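Local coordinates for protein RNA polymerase II subunit B1 CTD phosphatase RTR1 (Saccharomyces cerevisiae, PDB 5C2Y) that removes phosphate from serines in the C-terminal domain repeats of the largest RNA polymerase II subunit, regulating the polymerase during transcription, at residues 171-174 against 175-179; 93-96 against 97-100; 8-11 against 12-16; 151-154 against 155-159. All blocks are in the same frame, centred on the assembly; numbering follows the deposited sequence.

Contact 1: 171-174 against 175-179; sequences ASEE and DIKSL
S172 lays its hydroxymethyl group against the carboxylate of D175, with OG 3.2 Å from D175 CG, and the same hydroxyl oxygen takes the backbone N-H of D175. That bond, OG to D175 N, is 2.9 Å long and nearly straight at 167°. The serine can make it because its OG sits between its own backbone N and carbonyl carbon (chi1 78°), which swings the oxygen over the first turn of helix 173-180. D175 answers in the other direction: its OD2 reaches back to the backbone N of S172, a weak bond at 3.4 Å. A171 adds a small apolar touch, its CB resting 4.1 Å from D175 CB. Behind the cap the helical bonds begin with I176 N to S172 O at 2.7 Å. The isoleucine's CG1 leans on that same carbonyl oxygen, and K177 N to E173 O follows. One turn up, E173 and K177 run side by side and point the same way, joined by a long salt bridge of 3.8 Å between E173 OE2 and K177 NZ. Further along, the S178 hydroxyl folds back to D175 O in the plane of that carbonyl. All of this lies on the surface. The reciprocal pairing of S172 and D175 is a capping box, the classic start of an alpha helix, and here it opens the last helix of the modelled chain.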
# COMPACT_ATOMS: atom_id res chain seq x y z
N ALA A 171 -19.70 8.76 -10.72
CA ALA A 171 -20.83 9.47 -10.09
C ALA A 171 -21.62 10.34 -11.08
O ALA A 171 -21.06 10.94 -12.00
CB ALA A 171 -20.34 10.32 -8.92
N SER A 172 -22.94 10.35 -10.89
CA SER A 172 -23.87 11.10 -11.73
C SER A 172 -23.93 12.57 -11.35
O SER A 172 -23.43 12.98 -10.31
CB SER A 172 -25.27 10.52 -11.60
OG SER A 172 -25.86 10.97 -10.38
N GLU A 173 -24.59 13.36 -12.18
CA GLU A 173 -24.76 14.77 -11.90
C GLU A 173 -25.61 14.96 -10.65
O GLU A 173 -25.38 15.87 -9.84
CB GLU A 173 -25.38 15.47 -13.10
CG GLU A 173 -25.66 16.93 -12.86
CD GLU A 173 -26.32 17.59 -14.03
OE1 GLU A 173 -25.59 17.95 -14.98
OE2 GLU A 173 -27.56 17.73 -14.02
N GLU A 174 -26.60 14.10 -10.49
CA GLU A 174 -27.48 14.19 -9.33
C GLU A 174 -26.66 13.88 -8.07
O GLU A 174 -26.81 14.54 -7.04
CB GLU A 174 -28.66 13.23 -9.46
CG GLU A 174 -29.36 12.99 -8.15
CD GLU A 174 -30.36 11.84 -8.20
OE1 GLU A 174 -30.25 11.00 -9.12
OE2 GLU A 174 -31.22 11.78 -7.30
N ASP A 175 -25.78 12.88 -8.18
CA ASP A 175 -24.83 12.55 -7.12
C ASP A 175 -23.90 13.72 -6.82
O ASP A 175 -23.84 14.21 -5.70
CB ASP A 175 -24.01 11.30 -7.50
CG ASP A 175 -24.83 10.01 -7.46
OD1 ASP A 175 -25.89 10.01 -6.79
OD2 ASP A 175 -24.43 9.01 -8.10
N ILE A 176 -23.18 14.17 -7.85
CA ILE A 176 -22.33 15.36 -7.79
C ILE A 176 -23.00 16.54 -7.11
O ILE A 176 -22.41 17.17 -6.24
CB ILE A 176 -21.92 15.84 -9.19
CG1 ILE A 176 -20.98 14.87 -9.88
CG2 ILE A 176 -21.24 17.18 -9.12
CD1 ILE A 176 -20.66 15.33 -11.30
N LYS A 177 -24.22 16.86 -7.53
CA LYS A 177 -24.88 18.09 -7.09
C LYS A 177 -25.13 18.09 -5.57
O LYS A 177 -25.03 19.13 -4.92
CB LYS A 177 -26.20 18.31 -7.85
CG LYS A 177 -26.08 19.17 -9.11
CD LYS A 177 -27.40 19.23 -9.90
CE LYS A 177 -27.66 20.61 -10.55
NZ LYS A 177 -28.55 20.59 -11.79
N SER A 178 -25.43 16.92 -5.02
CA SER A 178 -25.71 16.78 -3.60
C SER A 178 -24.63 17.43 -2.73
O SER A 178 -24.94 18.17 -1.79
CB SER A 178 -25.84 15.31 -3.21
OG SER A 178 -24.56 14.76 -2.95
N LEU A 179 -23.37 17.17 -3.08
CA LEU A 179 -22.21 17.64 -2.31
C LEU A 179 -22.09 19.15 -2.21
O LEU A 179 -21.63 19.66 -1.19
CB LEU A 179 -20.94 17.06 -2.91
CG LEU A 179 -21.13 15.56 -3.08
CD1 LEU A 179 -19.92 14.91 -3.72
CD2 LEU A 179 -21.42 14.95 -1.73

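Contact 2: 93-96 against 97-100; sequences PFSM and NDTT
S95 caps helix 96-104 through D98, as the N-cap residue where the chain passes from loop into helix within the predicted RTR1-type zinc finger. S95 CB points toward the following turn, and OG, placed opposite its own backbone N (chi1 167°), accepts the N-H of D98 at 3.0 Å from D98 N. The bond is close to straight, 170° at the hydrogen. S95 CB also rests on the D98 side chain, 3.8 Å from D98 CB, but the carboxylate is not spent on the cap residue: D98 OD2 instead takes the backbone N of D92, in the loop just before. The carbonyl of S95 starts the helical pattern by accepting T99 N at 3.1 Å. Next comes M96, whose chain bends at chi2 (59°), and this brings its sulfur to the methyl of T99, with M96 SD 4.0 Å from T99 CG2. The M96 CG passes the T100 hydroxyl, 4.0 Å from T100 OG1, the two side chains crossing at about a right angle. The M96 carbonyl is held by two donors of one residue, T100 N and T100 OG1, which come from opposite faces of its plane; the hydroxyl approaches from above that plane, with T100 OG1 2.5 Å from M96 O.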
# COMPACT_ATOMS: atom_id res chain seq x y z
N PRO A 93 -2.16 -14.65 15.32
CA PRO A 93 -1.35 -15.18 14.21
C PRO A 93 -0.88 -16.61 14.43
O PRO A 93 -0.51 -17.25 13.46
CB PRO A 93 -0.14 -14.24 14.16
CG PRO A 93 -0.54 -13.03 14.91
CD PRO A 93 -1.53 -13.47 15.94
N PHE A 94 -0.87 -17.09 15.67
CA PHE A 94 -0.45 -18.47 15.93
C PHE A 94 -1.65 -19.40 16.12
O PHE A 94 -1.47 -20.58 16.39
CB PHE A 94 0.46 -18.54 17.16
CG PHE A 94 1.72 -17.71 17.04
CD1 PHE A 94 2.86 -18.25 16.47
CD2 PHE A 94 1.75 -16.41 17.48
CE1 PHE A 94 4.00 -17.50 16.35
CE2 PHE A 94 2.89 -15.65 17.37
CZ PHE A 94 4.01 -16.19 16.80
N SER A 95 -2.86 -18.87 15.97
CA SER A 95 -4.06 -19.69 16.16
C SER A 95 -4.51 -20.38 14.89
O SER A 95 -4.80 -19.73 13.90
CB SER A 95 -5.21 -18.85 16.69
OG SER A 95 -6.42 -19.60 16.59
N MET A 96 -4.57 -21.71 14.93
CA MET A 96 -5.02 -22.49 13.80
C MET A 96 -6.55 -22.40 13.67
O MET A 96 -7.09 -22.53 12.57
CB MET A 96 -4.58 -23.93 13.93
CG MET A 96 -4.81 -24.76 12.70
SD MET A 96 -3.95 -24.10 11.25
CE MET A 96 -4.61 -25.13 9.95
N ASN A 97 -7.25 -22.18 14.79
CA ASN A 97 -8.68 -21.93 14.71
C ASN A 97 -8.94 -20.69 13.88
O ASN A 97 -9.77 -20.71 12.96
CB ASN A 97 -9.31 -21.75 16.10
CG ASN A 97 -9.60 -23.07 16.81
OD1 ASN A 97 -9.39 -24.17 16.27
ND2 ASN A 97 -10.12 -22.95 18.02
N ASP A 98 -8.21 -19.62 14.20
CA ASP A 98 -8.37 -18.35 13.50
C ASP A 98 -7.99 -18.52 12.03
O ASP A 98 -8.64 -17.97 11.15
CB ASP A 98 -7.54 -17.25 14.17
CG ASP A 98 -8.20 -16.71 15.44
OD1 ASP A 98 -9.12 -17.37 15.99
OD2 ASP A 98 -7.82 -15.61 15.91
N THR A 99 -6.96 -19.31 11.77
CA THR A 99 -6.55 -19.56 10.40
C THR A 99 -7.63 -20.38 9.69
O THR A 99 -7.99 -20.08 8.56
CB THR A 99 -5.18 -20.28 10.35
OG1 THR A 99 -4.15 -19.33 10.65
CG2 THR A 99 -4.94 -20.92 8.97
N THR A 100 -8.15 -21.39 10.39
CA THR A 100 -9.23 -22.24 9.86
C THR A 100 -10.48 -21.44 9.52
O THR A 100 -11.10 -21.71 8.49
CB THR A 100 -9.63 -23.34 10.87
OG1 THR A 100 -8.48 -24.13 11.20
CG2 THR A 100 -10.66 -24.26 10.26

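Contact 3: 8-11 against 12-16; sequences TIED and IKETA
With CG set opposite its own carbonyl carbon (chi1 -78°) and the rest of the chain stretched out, K13 runs back along helix 9-17 over I9, while E10, bent at chi2 (57°), folds its carboxylate across both K13 and E14. This is i to i+4 packing on the first turns of an amino-terminal helix, with T8 at the N-cap position. K13 CE lies 3.5 Å from I9 CG2, and K13 NZ stays 4.1 Å from E10 OE1, too far for a salt bridge, though the two charges attract. A glycine here would probably take the aliphatic chain away from I9 CG2 and leave E10 without the nearby positive charge. The E10 and E14 side chains cross at a slant, their carboxylate planes 83° apart. I9 and I12 both touch T52 of helix 50-56. The T8 hydroxyl meets D11 from above the carboxylate plane, with T8 OG1 2.7 Å from D11 OD1. T15 turns its hydroxyl back one turn to D11 O, which accepts T15 N at 2.8 Å and, from the other face of its plane, T15 OG1 at 2.6 Å.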
# COMPACT_ATOMS: atom_id res chain seq x y z
N THR A 8 4.47 11.16 3.85
CA THR A 8 4.33 11.88 2.59
C THR A 8 5.40 11.41 1.63
O THR A 8 6.35 10.74 2.04
CB THR A 8 4.45 13.40 2.78
OG1 THR A 8 5.76 13.71 3.27
CG2 THR A 8 3.38 13.90 3.76
N ILE A 9 5.25 11.76 0.35
CA ILE A 9 6.21 11.36 -0.67
C ILE A 9 7.58 11.89 -0.31
O ILE A 9 8.60 11.30 -0.66
CB ILE A 9 5.79 11.85 -2.07
CG1 ILE A 9 4.55 11.09 -2.54
CG2 ILE A 9 6.92 11.69 -3.07
CD1 ILE A 9 4.13 11.38 -3.97
N GLU A 10 7.59 12.98 0.44
CA GLU A 10 8.86 13.54 0.87
C GLU A 10 9.47 12.68 1.98
O GLU A 10 10.69 12.43 1.97
CB GLU A 10 8.70 14.99 1.30
CG GLU A 10 10.04 15.72 1.49
CD GLU A 10 10.92 15.70 0.24
OE1 GLU A 10 10.38 15.54 -0.89
OE2 GLU A 10 12.17 15.85 0.39
N ASP A 11 8.64 12.24 2.92
CA ASP A 11 9.11 11.34 3.98
C ASP A 11 9.74 10.08 3.41
O ASP A 11 10.78 9.63 3.87
CB ASP A 11 7.96 10.95 4.90
CG ASP A 11 7.26 12.15 5.50
OD1 ASP A 11 7.65 13.30 5.15
OD2 ASP A 11 6.37 11.95 6.35
N ILE A 12 9.09 9.53 2.39
CA ILE A 12 9.58 8.36 1.68
C ILE A 12 10.91 8.63 0.99
O ILE A 12 11.78 7.75 0.92
CB ILE A 12 8.53 7.90 0.65
CG1 ILE A 12 7.26 7.51 1.39
CG2 ILE A 12 9.03 6.75 -0.15
CD1 ILE A 12 6.12 7.25 0.51
N LYS A 13 11.07 9.84 0.47
CA LYS A 13 12.26 10.20 -0.27
C LYS A 13 13.41 10.47 0.69
O LYS A 13 14.56 10.11 0.42
CB LYS A 13 12.01 11.43 -1.15
CG LYS A 13 11.26 11.20 -2.47
CD LYS A 13 10.99 12.55 -3.11
CE LYS A 13 10.06 12.49 -4.31
NZ LYS A 13 9.37 13.82 -4.49
N GLU A 14 13.10 11.10 1.83
CA GLU A 14 14.10 11.47 2.82
C GLU A 14 14.53 10.30 3.69
O GLU A 14 15.71 10.10 3.96
CB GLU A 14 13.59 12.62 3.71
CG GLU A 14 13.68 14.02 3.08
CD GLU A 14 12.70 15.03 3.70
OE1 GLU A 14 11.94 14.63 4.62
OE2 GLU A 14 12.68 16.21 3.26
N THR A 15 13.55 9.51 4.14
CA THR A 15 13.81 8.45 5.11
C THR A 15 14.39 7.18 4.46
O THR A 15 15.03 6.40 5.15
CB THR A 15 12.51 8.09 5.87
OG1 THR A 15 11.81 9.30 6.22
CG2 THR A 15 12.81 7.29 7.14
N ALA A 16 14.18 6.99 3.16
CA ALA A 16 14.58 5.73 2.52
C ALA A 16 15.49 5.88 1.31
O ALA A 16 16.32 5.01 1.03
CB ALA A 16 13.34 4.94 2.12

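Contact 4: 151-154 against 155-159; sequences QDKH and DIDFK. With SO4 (sulfate ion), chain D.
H154 and F158 make the packed side of this turn, H154 CD2 lying 4.2 Å from F158 CE2, whereas K153 and D157 meet by their charges on the exposed side. The histidine is buried against V143, and its ND1 is bonded to D148; the F158 side chain touches R140 and V143, and D157 CB lies over one face of the ring, toward its rim. F158 N still bonds to H154 O, at 3.0 Å, although F158 is the first residue to leave helical angles. The contact is thus the carboxy-terminal turn of helix 151-157, its i to i+4 bonds running out into loop. K153 bends at chi4 (-72°) so that NZ closes on D157 OD2 at 2.8 Å, a salt bridge in which NZ meets OD2 on the syn side, 29° out of the carboxylate plane. The carbonyl of K153 takes two backbone donors, D157 N within its plane and I156 N from above it. Q151 and D155 cross obliquely; a weak bond from Q151 NE2 to D155 OD1 is doubtful because the place of OD1 is uncertain, and its stronger partner is R58, by a salt bridge. Exchanging D155 for an alanine would probably leave R58 without that countercharge. The end of K159 leads away and reaches a sulfate, probably from the crystallisation liquor and also bonded to K54, through a weak 3.3 Å bond from K159 NZ to sulfate O2.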
# COMPACT_ATOMS: atom_id res chain seq x y z
N GLN A 151 11.74 9.58 -15.21
CA GLN A 151 10.64 9.81 -14.29
C GLN A 151 9.30 9.58 -14.96
O GLN A 151 8.47 8.81 -14.47
CB GLN A 151 10.68 11.23 -13.74
CG GLN A 151 9.53 11.54 -12.82
CD GLN A 151 9.85 11.16 -11.38
OE1 GLN A 151 11.00 11.28 -10.92
NE2 GLN A 151 8.85 10.67 -10.67
N ASP A 152 9.11 10.24 -16.10
CA ASP A 152 7.89 10.11 -16.87
C ASP A 152 7.60 8.66 -17.22
O ASP A 152 6.45 8.22 -17.19
CB ASP A 152 7.97 10.95 -18.16
CG ASP A 152 8.01 12.44 -17.88
OD1 ASP A 152 8.65 12.86 -16.89
OD2 ASP A 152 7.38 13.20 -18.66
N LYS A 153 8.65 7.92 -17.56
CA LYS A 153 8.50 6.51 -17.94
C LYS A 153 8.08 5.66 -16.75
O LYS A 153 7.17 4.83 -16.86
CB LYS A 153 9.80 5.97 -18.56
CG LYS A 153 9.66 4.57 -19.15
CD LYS A 153 11.02 3.97 -19.47
CE LYS A 153 10.90 2.72 -20.32
NZ LYS A 153 10.36 1.56 -19.57
N HIS A 154 8.74 5.86 -15.60
CA HIS A 154 8.42 5.10 -14.39
C HIS A 154 7.02 5.45 -13.88
O HIS A 154 6.31 4.59 -13.37
CB HIS A 154 9.47 5.34 -13.31
CG HIS A 154 10.83 4.82 -13.66
ND1 HIS A 154 11.98 5.53 -13.43
CD2 HIS A 154 11.21 3.65 -14.23
CE1 HIS A 154 13.02 4.82 -13.84
NE2 HIS A 154 12.58 3.68 -14.34
N ASP A 155 6.64 6.71 -14.03
CA ASP A 155 5.30 7.17 -13.70
C ASP A 155 4.22 6.38 -14.42
O ASP A 155 3.10 6.23 -13.92
CB ASP A 155 5.16 8.64 -14.03
CG ASP A 155 5.88 9.51 -13.07
OD1 ASP A 155 6.39 8.95 -12.08
OD2 ASP A 155 5.94 10.74 -13.28
N ILE A 156 4.55 5.88 -15.60
CA ILE A 156 3.60 5.14 -16.41
C ILE A 156 3.74 3.64 -16.20
O ILE A 156 2.74 2.92 -16.10
CB ILE A 156 3.78 5.48 -17.90
CG1 ILE A 156 3.53 6.98 -18.11
CG2 ILE A 156 2.85 4.65 -18.76
CD1 ILE A 156 3.73 7.44 -19.53
N ASP A 157 4.98 3.17 -16.11
CA ASP A 157 5.23 1.75 -15.92
C ASP A 157 4.76 1.22 -14.57
O ASP A 157 4.55 0.03 -14.40
CB ASP A 157 6.71 1.47 -16.10
CG ASP A 157 7.14 1.57 -17.55
OD1 ASP A 157 6.36 1.13 -18.43
OD2 ASP A 157 8.24 2.11 -17.79
N PHE A 158 4.62 2.12 -13.60
CA PHE A 158 4.24 1.73 -12.26
C PHE A 158 3.04 2.53 -11.80
O PHE A 158 2.79 2.67 -10.60
CB PHE A 158 5.42 1.89 -11.31
CG PHE A 158 6.56 0.98 -11.65
CD1 PHE A 158 6.41 -0.39 -11.54
CD2 PHE A 158 7.76 1.49 -12.11
CE1 PHE A 158 7.44 -1.25 -11.87
CE2 PHE A 158 8.80 0.65 -12.44
CZ PHE A 158 8.64 -0.73 -12.32
N LYS A 159 2.29 3.05 -12.77
CA LYS A 159 0.96 3.60 -12.53
C LYS A 159 0.12 2.61 -11.75
O LYS A 159 0.09 1.41 -12.06
CB LYS A 159 0.27 3.94 -13.86
CG LYS A 159 -1.12 4.53 -13.72
CD LYS A 159 -1.56 5.22 -15.01
CE LYS A 159 -2.86 5.97 -14.79
NZ LYS A 159 -2.71 7.43 -15.01
S SO4 D . -1.69 9.58 -11.66
O1 SO4 D . -2.95 10.24 -11.31
O2 SO4 D . -1.92 8.16 -11.88
O3 SO4 D . -0.74 9.79 -10.57
O4 SO4 D . -1.13 10.17 -12.88

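All four contacts are local turns of separate helices, in the chain order contact 3, contact 2, contact 4, contact 1. Contacts 3 and 4 are the nearest pair, with centres 18 Å and nearest atoms about 7 Å apart, and contact 2 lies on the opposite side of the chain's centre from both. Contacts 1 and 2 are the farthest apart, centre to centre 44 Å, both at the surface. Three of the contacts lie at helix starts, while contact 4 lies where a helix ends. The zinc held by C78, C83, C117 and H121 is away from all four, although contact 2 shares its predicted zinc-finger range; the sulfate at contact 4 probably comes from the crystallisation liquor.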